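Side-chain contacts in beta-1,4-mannanase (Cryptopygus antarcticus, PDB 4OOU), which hydrolyses internal beta-1,4-mannosidic linkages in the backbones of mannans, galactomannans and glucomannans, releasing short manno-oligosaccharides: residues T108-L113 with V164-S169; L129-G134 with N153-N158; M279-H284 with A292-N297; A338-F343 with C349-S354. One frame throughout, in Å; residues are numbered along the deposited sequence.

How the interactions relate
Three of the four contacts involve strands of the TIM barrel. Interactions 1 and 2 share helix 149-167, their centres 13 Å apart: interaction 1 joins it to helix 109-122, interaction 2 to strand 126-133, where the F132 side chain is about 7 Å from that of substrate-binding N180. Interactions 3 and 4 border the active site at strands 277-281 and 337-340, which both pair with 308-313, the strand of the probable nucleophile E312. These two contacts touch directly, Y282 OH lying 3.3 Å from W341 CB, and both residues bind substrate. A bound Tris molecule lies about 3 Å from the W341 side chain. Interaction 1 is remote from this pair, its centre 34 Å from that of interaction 3.

Interaction 1 (T108-L113 with V164-S169); sequences TLINDL and VNALKS
I110 and A166 make the closest approach between the two segments, the CG2 branch of I110 meeting the CB methyl of A166 at 3.3 Å. CG2 gets there because it stands anti to the backbone N of I110, while the longer CG1 arm lies beside that nitrogen (chi1 -63°). Next to this pair L167 spreads its two methyls over two successive turns of the facing helix. Its CD2 lies 4.0 Å from the carbonyl oxygen I110 O and only a little farther from I110 CG2. The other methyl, CD1, reaches L113, 4.1 Å from L113 CB and equally near L113 CD1; the two leucine side chains cross at about a right angle. No hydrogen bond spans the segments, so the contact is purely one of apolar packing.

Behind these side chains, helical backbone bonds fix their spacing: L113 N donates to L109 O at 2.8 Å, and D112 N to T108 O. The start of helix 109-122 is held further by D104, whose OD1 accepts from the backbone N of both T108 and L109. On the other segment K168, its chain extended beyond CG, brings NZ to N165 OD1, donating at 3.1 Å in the plane of that amide carbonyl, and it also bonds to A232 O.

Two neighbouring outer helices of the barrel thus meet here. M163, one turn earlier on helix 149-167, packs on L109 and I110, L113 leans on F53, and L167 turns inward onto L173 and W176 of strand 173-177, while helix 215-232 flanks V164 and N165.

Interaction 2 (L129-G134 with N153-N158); sequences LVLFNG and NSYINN
The rings of F132 and Y155 meet obliquely between strand and helix, with centroids 5.0 Å apart and planes inclined at 59°. F132 CZ sits over one face of the Y155 ring, displaced toward its rim, and comes within 3.5 Å of Y155 CZ. Seen from the phenylalanine, Y155 CE2 lies at the ring edge, in plane. Y155 spans the gap because its CG stands anti to the backbone N (chi1 170°), sending the ring inward; the phenol oxygen then reaches L131, with Y155 OH 3.5 Å from L131 CG. That buried hydroxyl is hydrogen-bonded to H85 NE2, and the H85 ring meets both aromatics. Replacing Y155 with an alanine would probably leave H85 without this partner and open a gap beside F132 and L131.

Against this dense inner side, the backbones stay well apart, 11.4 Å between L131 CA and Y155 CA, and only side chains bridge them. Farther round the helix, N157 points away from the strand and is exposed to solvent. Strand 126-133 leading to helix 149-167 is a beta-alpha unit of the TIM barrel, with F132, Y155 and L131 packed in the layer between strand and helix.

Interaction 3 (M279-H284 with A292-N297); sequences MHTYSH and APFKVN
A292 opens the contact by bringing its CB methyl to 3.7 Å from T281 OG1 on strand 277-281. P293 follows and meets the threonine head-on: P293 CD lies 3.4 Å from T281 OG1, and the same carbon is 3.8 Å from T281 CB. The hydroxyl faces the loop because OG1 is anti to the backbone N of T281 (chi1 -163°), an orientation that leaves the CG2 methyl for the next residue. The adjacent ring carbon, P293 CG, lies 4.4 Å from M279 SD, a looser apolar contact two residues back along the strand.

F294 then takes up the methyl. T281 CG2 approaches the ring obliquely at its CD2-CE2 side, 3.9 Å from F294 CD2. The ring is set by its surroundings, with F313 edge-to-face against it and I310, L326 and A330 also touching it. F294 also supplies a polar link, since its backbone N donates to a water at 2.8 Å, and this water is in turn hydrogen-bonded to T281 OG1. Beyond F294 the chain turns back, K295 N donating to A292 O at 2.9 Å, and V296 O is held by Y329 OH.

On the other side of the strand H280 bonds to the probable proton donor E181, and Y282 to the probable nucleophile E312. The loop side is chemically different: it is mainly apolar, and in the absence of a direct hydrogen bond between the segments, one water couples the buried threonine hydroxyl to the loop backbone.

Interaction 4 (A338-F343 with C349-S354); sequences ALTWQF and CSDTYS
D351 and W341 are joined backbone to backbone, D351 N donating to W341 O over 2.9 Å with a nearly linear N-H...O angle of 162°. The donor lies in the carbonyl plane, on a lone pair. This joins the end of strand 337-340, the last strand of the TIM barrel, to the loop that leads into helix 353-361. S350 adds a second tie, its OG accepting from Q342 N at 3.1 Å and donating to D351 O at 3.0 Å. One hydroxyl thereby ties both segments and probably helps to hold the cis peptide between W341 and Q342, a feature known at this position in related glycosidases. S350 CA also makes a CH...O contact with W341 O. D351 OD2 accepts from S315 N, and T340 OG1 bonds to Q356 OE1.

Packing surrounds these bonds. C349 O lies at the edge of the W341 ring, near its plane, 3.3 Å from W341 CD1. The indole is thus bordered on the side of C349, whose disulfide to C317 ties down the loop, and its flank faces Y282 and E312 in the substrate cleft. At the far end Y353 CB lies over the face of the F343 ring, with W68 edge-to-face against that ring and V42 and M357 also touching it. An alanine in place of F343 would probably leave Y353 CB without its aromatic partner and open a gap beside W68 and M357. In this CH-pi contact Y353 CB stands 3.8 Å from the F343 ring centroid and only 4° off the ring normal.

Interaction 1 (T108-L113 with V164-S169)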
# COMPACT_ATOMS: atom_id res chain seq x y z
N THR A 108 -17.43 -11.97 9.09
CA THR A 108 -16.23 -12.72 9.43
C THR A 108 -14.93 -11.90 9.26
O THR A 108 -13.89 -12.26 9.83
CB THR A 108 -16.22 -13.94 8.49
OG1 THR A 108 -16.90 -15.03 9.13
CG2 THR A 108 -14.84 -14.37 8.05
N LEU A 109 -14.98 -10.81 8.50
CA LEU A 109 -13.76 -10.10 8.06
C LEU A 109 -12.85 -9.66 9.20
O LEU A 109 -11.64 -9.92 9.14
CB LEU A 109 -14.10 -8.84 7.25
CG LEU A 109 -12.88 -8.14 6.66
CD1 LEU A 109 -12.75 -8.42 5.18
CD2 LEU A 109 -12.95 -6.65 6.86
N ILE A 110 -13.40 -8.98 10.20
CA ILE A 110 -12.58 -8.41 11.26
C ILE A 110 -11.84 -9.52 12.00
O ILE A 110 -10.64 -9.44 12.17
CB ILE A 110 -13.38 -7.47 12.19
CG1 ILE A 110 -13.91 -6.27 11.39
CG2 ILE A 110 -12.52 -6.92 13.31
CD1 ILE A 110 -14.76 -5.31 12.19
N ASN A 111 -12.51 -10.59 12.38
CA ASN A 111 -11.78 -11.72 12.97
C ASN A 111 -10.74 -12.33 12.02
O ASN A 111 -9.61 -12.64 12.43
CB ASN A 111 -12.72 -12.83 13.45
CG ASN A 111 -13.75 -12.33 14.42
OD1 ASN A 111 -13.47 -11.47 15.29
ND2 ASN A 111 -14.96 -12.84 14.27
N ASP A 112 -11.11 -12.51 10.76
CA ASP A 112 -10.15 -13.05 9.79
C ASP A 112 -8.89 -12.23 9.71
O ASP A 112 -7.79 -12.77 9.75
CB ASP A 112 -10.78 -13.17 8.41
CG ASP A 112 -11.76 -14.28 8.34
OD1 ASP A 112 -11.86 -15.05 9.33
OD2 ASP A 112 -12.43 -14.39 7.30
N LEU A 113 -9.04 -10.91 9.61
CA LEU A 113 -7.88 -10.03 9.66
C LEU A 113 -7.15 -10.12 11.04
O LEU A 113 -5.92 -10.27 11.12
CB LEU A 113 -8.27 -8.58 9.29
CG LEU A 113 -8.79 -8.37 7.83
CD1 LEU A 113 -9.54 -7.05 7.70
CD2 LEU A 113 -7.73 -8.43 6.74
N VAL A 164 -11.22 -0.34 11.64
CA VAL A 164 -10.13 0.39 12.25
C VAL A 164 -10.14 0.20 13.76
O VAL A 164 -9.09 0.05 14.38
CB VAL A 164 -10.18 1.91 11.95
CG1 VAL A 164 -8.92 2.58 12.48
CG2 VAL A 164 -10.34 2.17 10.44
N ASN A 165 -11.33 0.23 14.36
CA ASN A 165 -11.40 0.25 15.82
C ASN A 165 -11.02 -1.09 16.41
O ASN A 165 -10.43 -1.16 17.49
CB ASN A 165 -12.77 0.74 16.30
CG ASN A 165 -12.84 2.25 16.34
OD1 ASN A 165 -11.97 2.88 16.94
ND2 ASN A 165 -13.84 2.84 15.66
N ALA A 166 -11.31 -2.16 15.67
CA ALA A 166 -10.94 -3.50 16.14
C ALA A 166 -9.48 -3.81 15.90
O ALA A 166 -8.91 -4.56 16.64
CB ALA A 166 -11.83 -4.53 15.48
N LEU A 167 -8.85 -3.23 14.89
CA LEU A 167 -7.50 -3.65 14.53
C LEU A 167 -6.36 -2.70 14.96
O LEU A 167 -5.17 -3.01 14.76
CB LEU A 167 -7.44 -3.88 13.02
CG LEU A 167 -8.41 -4.87 12.37
CD1 LEU A 167 -8.12 -4.84 10.87
CD2 LEU A 167 -8.31 -6.29 12.92
N LYS A 168 -6.74 -1.57 15.55
CA LYS A 168 -5.79 -0.50 15.86
C LYS A 168 -4.93 -0.75 17.09
O LYS A 168 -4.07 0.04 17.42
CB LYS A 168 -6.55 0.79 16.07
CG LYS A 168 -7.47 0.75 17.27
CD LYS A 168 -7.95 2.15 17.60
CE LYS A 168 -8.77 2.16 18.88
NZ LYS A 168 -9.66 3.35 18.88
N SER A 169 -5.17 -1.82 17.82
CA SER A 169 -4.34 -2.12 18.97
C SER A 169 -3.33 -3.19 18.57
O SER A 169 -2.65 -3.76 19.41
CB SER A 169 -5.22 -2.63 20.12
OG SER A 169 -6.05 -3.68 19.66

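Interaction 2 (L129-G134 with N153-N158)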
# COMPACT_ATOMS: atom_id res chain seq x y z
N LEU A 129 -2.23 -3.35 4.87
CA LEU A 129 -3.51 -3.82 4.38
C LEU A 129 -3.93 -2.87 3.29
O LEU A 129 -4.04 -1.69 3.56
CB LEU A 129 -4.50 -3.79 5.53
CG LEU A 129 -4.11 -4.76 6.62
CD1 LEU A 129 -5.25 -4.98 7.61
CD2 LEU A 129 -3.64 -6.10 6.04
N VAL A 130 -4.15 -3.36 2.08
CA VAL A 130 -4.63 -2.46 1.02
C VAL A 130 -6.12 -2.64 0.79
O VAL A 130 -6.60 -3.75 0.54
CB VAL A 130 -3.74 -2.46 -0.26
CG1 VAL A 130 -3.11 -3.77 -0.50
CG2 VAL A 130 -4.52 -2.04 -1.51
N LEU A 131 -6.84 -1.52 0.93
CA LEU A 131 -8.29 -1.53 0.98
C LEU A 131 -8.91 -1.88 -0.36
O LEU A 131 -9.52 -2.94 -0.48
CB LEU A 131 -8.80 -0.17 1.48
CG LEU A 131 -9.26 -0.12 2.94
CD1 LEU A 131 -8.51 -1.09 3.81
CD2 LEU A 131 -9.16 1.28 3.48
N PHE A 132 -8.75 -1.01 -1.36
CA PHE A 132 -9.30 -1.26 -2.68
C PHE A 132 -8.29 -1.28 -3.79
O PHE A 132 -7.24 -0.66 -3.71
CB PHE A 132 -10.31 -0.18 -3.05
CG PHE A 132 -11.46 -0.09 -2.09
CD1 PHE A 132 -12.56 -0.91 -2.23
CD2 PHE A 132 -11.46 0.85 -1.09
CE1 PHE A 132 -13.63 -0.81 -1.34
CE2 PHE A 132 -12.53 0.98 -0.22
CZ PHE A 132 -13.61 0.15 -0.34
N ASN A 133 -8.65 -1.94 -4.86
CA ASN A 133 -7.85 -1.84 -6.08
C ASN A 133 -8.30 -0.64 -6.90
O ASN A 133 -9.48 -0.41 -6.98
CB ASN A 133 -8.06 -3.10 -6.90
CG ASN A 133 -6.96 -3.35 -7.90
OD1 ASN A 133 -7.12 -4.22 -8.77
ND2 ASN A 133 -5.83 -2.63 -7.80
N GLY A 134 -7.35 0.13 -7.46
CA GLY A 134 -7.65 1.14 -8.48
C GLY A 134 -7.06 0.77 -9.84
O GLY A 134 -7.45 1.34 -10.88
N ASN A 153 -19.99 7.28 2.93
CA ASN A 153 -20.20 7.26 4.36
C ASN A 153 -20.78 5.93 4.85
O ASN A 153 -20.55 5.55 6.00
CB ASN A 153 -21.07 8.43 4.83
CG ASN A 153 -20.32 9.76 4.85
OD1 ASN A 153 -19.29 9.91 5.52
ND2 ASN A 153 -20.85 10.73 4.11
N SER A 154 -21.53 5.22 4.01
CA SER A 154 -22.04 3.94 4.46
C SER A 154 -20.85 3.04 4.58
O SER A 154 -20.73 2.28 5.55
CB SER A 154 -23.12 3.37 3.54
OG SER A 154 -22.70 3.32 2.21
N TYR A 155 -19.93 3.14 3.61
CA TYR A 155 -18.70 2.32 3.66
C TYR A 155 -17.97 2.64 4.95
O TYR A 155 -17.64 1.75 5.73
CB TYR A 155 -17.77 2.54 2.47
CG TYR A 155 -16.42 1.88 2.69
CD1 TYR A 155 -16.30 0.48 2.77
CD2 TYR A 155 -15.25 2.63 2.83
CE1 TYR A 155 -15.07 -0.13 2.98
CE2 TYR A 155 -14.03 2.02 3.05
CZ TYR A 155 -13.93 0.64 3.12
OH TYR A 155 -12.70 0.04 3.34
N ILE A 156 -17.75 3.91 5.17
CA ILE A 156 -17.02 4.36 6.33
C ILE A 156 -17.64 3.84 7.61
O ILE A 156 -16.95 3.28 8.46
CB ILE A 156 -16.90 5.90 6.34
CG1 ILE A 156 -15.92 6.31 5.22
CG2 ILE A 156 -16.39 6.41 7.69
CD1 ILE A 156 -15.97 7.75 4.77
N ASN A 157 -18.96 4.00 7.73
CA ASN A 157 -19.62 3.84 9.03
C ASN A 157 -19.90 2.40 9.36
O ASN A 157 -19.66 1.96 10.51
CB ASN A 157 -20.87 4.70 9.08
CG ASN A 157 -20.54 6.19 9.00
OD1 ASN A 157 -19.41 6.60 9.29
ND2 ASN A 157 -21.50 7.00 8.58
N ASN A 158 -20.30 1.66 8.35
CA ASN A 158 -20.70 0.28 8.50
C ASN A 158 -19.63 -0.77 8.25
O ASN A 158 -19.84 -1.97 8.53
CB ASN A 158 -21.86 0.00 7.55
CG ASN A 158 -23.11 0.71 7.98
OD1 ASN A 158 -23.31 0.97 9.18
ND2 ASN A 158 -23.95 1.03 7.03

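Interaction 3 (M279-H284 with A292-N297)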
# COMPACT_ATOMS: atom_id res chain seq x y z
N MET A 279 5.84 4.49 -4.43
CA MET A 279 5.86 4.28 -5.86
C MET A 279 6.02 2.79 -6.14
O MET A 279 6.55 2.04 -5.32
CB MET A 279 6.99 5.08 -6.47
CG MET A 279 6.88 6.58 -6.26
SD MET A 279 8.45 7.44 -6.47
CE MET A 279 7.94 9.13 -6.16
N HIS A 280 5.48 2.36 -7.26
CA HIS A 280 5.72 1.01 -7.78
C HIS A 280 6.58 1.14 -9.00
O HIS A 280 6.48 2.12 -9.65
CB HIS A 280 4.42 0.37 -8.22
CG HIS A 280 3.43 0.21 -7.13
ND1 HIS A 280 2.11 -0.09 -7.38
CD2 HIS A 280 3.55 0.32 -5.79
CE1 HIS A 280 1.47 -0.19 -6.23
NE2 HIS A 280 2.32 0.06 -5.26
N THR A 281 7.39 0.14 -9.37
CA THR A 281 8.27 0.33 -10.52
C THR A 281 8.62 -0.95 -11.27
O THR A 281 9.01 -1.97 -10.69
CB THR A 281 9.53 1.13 -10.11
OG1 THR A 281 10.18 1.66 -11.28
CG2 THR A 281 10.47 0.28 -9.30
N TYR A 282 8.45 -0.86 -12.59
CA TYR A 282 8.66 -1.95 -13.50
C TYR A 282 9.29 -1.44 -14.83
O TYR A 282 8.86 -0.42 -15.40
CB TYR A 282 7.30 -2.63 -13.79
CG TYR A 282 6.56 -3.21 -12.58
CD1 TYR A 282 6.84 -4.48 -12.12
CD2 TYR A 282 5.57 -2.50 -11.94
CE1 TYR A 282 6.17 -5.01 -11.03
CE2 TYR A 282 4.90 -3.03 -10.84
CZ TYR A 282 5.21 -4.29 -10.38
OH TYR A 282 4.54 -4.81 -9.30
N SER A 283 10.30 -2.14 -15.33
CA SER A 283 10.88 -1.82 -16.64
C SER A 283 9.93 -2.17 -17.79
O SER A 283 8.99 -2.95 -17.63
CB SER A 283 12.20 -2.58 -16.81
OG SER A 283 12.05 -3.99 -16.77
N HIS A 284 10.17 -1.57 -18.96
CA HIS A 284 9.46 -1.94 -20.19
C HIS A 284 10.47 -2.35 -21.25
O HIS A 284 11.38 -1.57 -21.59
CB HIS A 284 8.55 -0.80 -20.65
CG HIS A 284 7.43 -0.54 -19.69
ND1 HIS A 284 7.53 0.39 -18.68
CD2 HIS A 284 6.25 -1.17 -19.51
CE1 HIS A 284 6.43 0.36 -17.94
NE2 HIS A 284 5.64 -0.58 -18.42
N ALA A 292 13.01 6.68 -12.78
CA ALA A 292 12.38 5.67 -11.97
C ALA A 292 13.27 5.38 -10.77
O ALA A 292 14.43 5.77 -10.74
CB ALA A 292 12.10 4.41 -12.79
N PRO A 293 12.71 4.76 -9.75
CA PRO A 293 13.41 4.69 -8.46
C PRO A 293 14.80 4.04 -8.43
O PRO A 293 15.67 4.54 -7.70
CB PRO A 293 12.44 3.88 -7.60
CG PRO A 293 11.14 4.31 -8.10
CD PRO A 293 11.29 4.45 -9.60
N PHE A 294 14.99 2.95 -9.19
CA PHE A 294 16.27 2.25 -9.24
C PHE A 294 17.20 2.93 -10.24
O PHE A 294 18.35 2.54 -10.36
CB PHE A 294 16.13 0.75 -9.56
CG PHE A 294 15.49 -0.04 -8.45
CD1 PHE A 294 16.17 -0.28 -7.27
CD2 PHE A 294 14.17 -0.51 -8.56
CE1 PHE A 294 15.56 -0.98 -6.22
CE2 PHE A 294 13.56 -1.21 -7.52
CZ PHE A 294 14.25 -1.45 -6.35
N LYS A 295 16.71 3.97 -10.92
CA LYS A 295 17.58 4.85 -11.71
C LYS A 295 18.17 5.99 -10.89
O LYS A 295 19.11 6.62 -11.30
CB LYS A 295 16.84 5.43 -12.92
CG LYS A 295 16.86 4.52 -14.13
CD LYS A 295 18.26 4.51 -14.77
CE LYS A 295 18.25 4.18 -16.26
NZ LYS A 295 17.69 5.30 -17.07
N VAL A 296 17.64 6.23 -9.70
CA VAL A 296 17.75 7.54 -9.10
C VAL A 296 17.87 7.45 -7.55
O VAL A 296 18.06 6.38 -7.00
CB VAL A 296 16.55 8.34 -9.64
CG1 VAL A 296 15.42 8.45 -8.62
CG2 VAL A 296 16.99 9.69 -10.16
N ASN A 297 17.81 8.59 -6.87
CA ASN A 297 17.79 8.68 -5.40
C ASN A 297 16.38 8.83 -4.89
O ASN A 297 15.59 9.47 -5.55
CB ASN A 297 18.42 10.01 -4.98
CG ASN A 297 19.82 9.89 -4.48
OD1 ASN A 297 20.40 8.81 -4.41
ND2 ASN A 297 20.39 11.03 -4.13
O HOH W 1 13.42 1.63 -11.14

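Interaction 4 (A338-F343 with C349-S354)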
# COMPACT_ATOMS: atom_id res chain seq x y z
N ALA A 338 11.36 -1.65 0.44
CA ALA A 338 11.25 -2.27 -0.90
C ALA A 338 10.56 -3.62 -0.85
O ALA A 338 10.97 -4.51 -0.07
CB ALA A 338 12.61 -2.42 -1.54
N LEU A 339 9.56 -3.79 -1.72
CA LEU A 339 8.61 -4.91 -1.65
C LEU A 339 8.44 -5.53 -3.01
O LEU A 339 8.05 -4.84 -3.95
CB LEU A 339 7.24 -4.41 -1.17
CG LEU A 339 6.80 -4.49 0.30
CD1 LEU A 339 7.93 -4.22 1.26
CD2 LEU A 339 5.69 -3.50 0.54
N THR A 340 8.69 -6.82 -3.11
CA THR A 340 8.66 -7.51 -4.40
C THR A 340 7.23 -7.83 -4.77
O THR A 340 6.35 -7.80 -3.91
CB THR A 340 9.49 -8.82 -4.39
OG1 THR A 340 9.14 -9.63 -3.24
CG2 THR A 340 10.99 -8.51 -4.34
N TRP A 341 7.03 -8.11 -6.04
CA TRP A 341 5.75 -8.55 -6.53
C TRP A 341 5.93 -9.91 -7.27
O TRP A 341 6.76 -9.98 -8.14
CB TRP A 341 5.17 -7.51 -7.51
CG TRP A 341 3.81 -7.92 -7.98
CD1 TRP A 341 3.52 -8.73 -9.02
CD2 TRP A 341 2.54 -7.59 -7.37
NE1 TRP A 341 2.17 -8.95 -9.10
CE2 TRP A 341 1.55 -8.25 -8.10
CE3 TRP A 341 2.17 -6.80 -6.28
CZ2 TRP A 341 0.19 -8.13 -7.80
CZ3 TRP A 341 0.83 -6.69 -5.97
CH2 TRP A 341 -0.15 -7.34 -6.73
N GLN A 342 5.22 -10.99 -6.90
CA GLN A 342 4.45 -11.12 -5.63
C GLN A 342 4.56 -12.58 -5.23
O GLN A 342 4.91 -13.44 -6.07
CB GLN A 342 2.98 -10.78 -5.84
CG GLN A 342 2.25 -11.82 -6.67
CD GLN A 342 0.83 -11.45 -7.06
OE1 GLN A 342 0.38 -11.75 -8.18
NE2 GLN A 342 0.10 -10.83 -6.15
N PHE A 343 4.21 -12.90 -4.00
CA PHE A 343 4.61 -14.19 -3.44
C PHE A 343 3.87 -15.36 -4.07
O PHE A 343 4.47 -16.42 -4.33
CB PHE A 343 4.46 -14.21 -1.93
CG PHE A 343 5.60 -14.87 -1.23
CD1 PHE A 343 6.89 -14.36 -1.37
CD2 PHE A 343 5.41 -16.02 -0.45
CE1 PHE A 343 7.96 -14.98 -0.73
CE2 PHE A 343 6.47 -16.64 0.19
CZ PHE A 343 7.75 -16.12 0.04
N CYS A 349 4.93 -9.80 -14.65
CA CYS A 349 6.00 -9.20 -13.87
C CYS A 349 5.89 -9.62 -12.42
O CYS A 349 5.71 -8.79 -11.54
CB CYS A 349 6.02 -7.66 -14.04
SG CYS A 349 6.65 -7.10 -15.66
N SER A 350 5.96 -10.93 -12.18
CA SER A 350 6.02 -11.49 -10.83
C SER A 350 7.22 -12.37 -10.68
O SER A 350 7.48 -13.25 -11.50
CB SER A 350 4.79 -12.32 -10.47
OG SER A 350 4.97 -12.98 -9.21
N ASP A 351 7.94 -12.15 -9.59
CA ASP A 351 9.04 -13.02 -9.25
C ASP A 351 8.55 -14.33 -8.68
O ASP A 351 7.36 -14.54 -8.36
CB ASP A 351 9.99 -12.33 -8.25
CG ASP A 351 10.84 -11.25 -8.90
OD1 ASP A 351 11.43 -11.51 -9.99
OD2 ASP A 351 10.93 -10.17 -8.30
N THR A 352 9.51 -15.22 -8.61
CA THR A 352 9.40 -16.51 -7.97
C THR A 352 9.30 -16.32 -6.47
O THR A 352 10.07 -15.53 -5.95
CB THR A 352 10.71 -17.21 -8.35
OG1 THR A 352 10.48 -17.90 -9.57
CG2 THR A 352 11.16 -18.14 -7.38
N TYR A 353 8.43 -17.02 -5.74
CA TYR A 353 8.50 -16.89 -4.25
C TYR A 353 9.91 -17.18 -3.72
O TYR A 353 10.34 -16.68 -2.69
CB TYR A 353 7.46 -17.76 -3.51
CG TYR A 353 7.76 -19.26 -3.44
CD1 TYR A 353 8.78 -19.76 -2.62
CD2 TYR A 353 7.00 -20.16 -4.16
CE1 TYR A 353 9.05 -21.13 -2.55
CE2 TYR A 353 7.27 -21.53 -4.11
CZ TYR A 353 8.29 -22.02 -3.31
OH TYR A 353 8.50 -23.39 -3.28
N SER A 354 10.62 -18.04 -4.42
CA SER A 354 11.96 -18.43 -4.04
C SER A 354 13.02 -17.32 -4.08
O SER A 354 13.79 -17.12 -3.14
CB SER A 354 12.43 -19.62 -4.88
OG SER A 354 12.35 -20.77 -4.10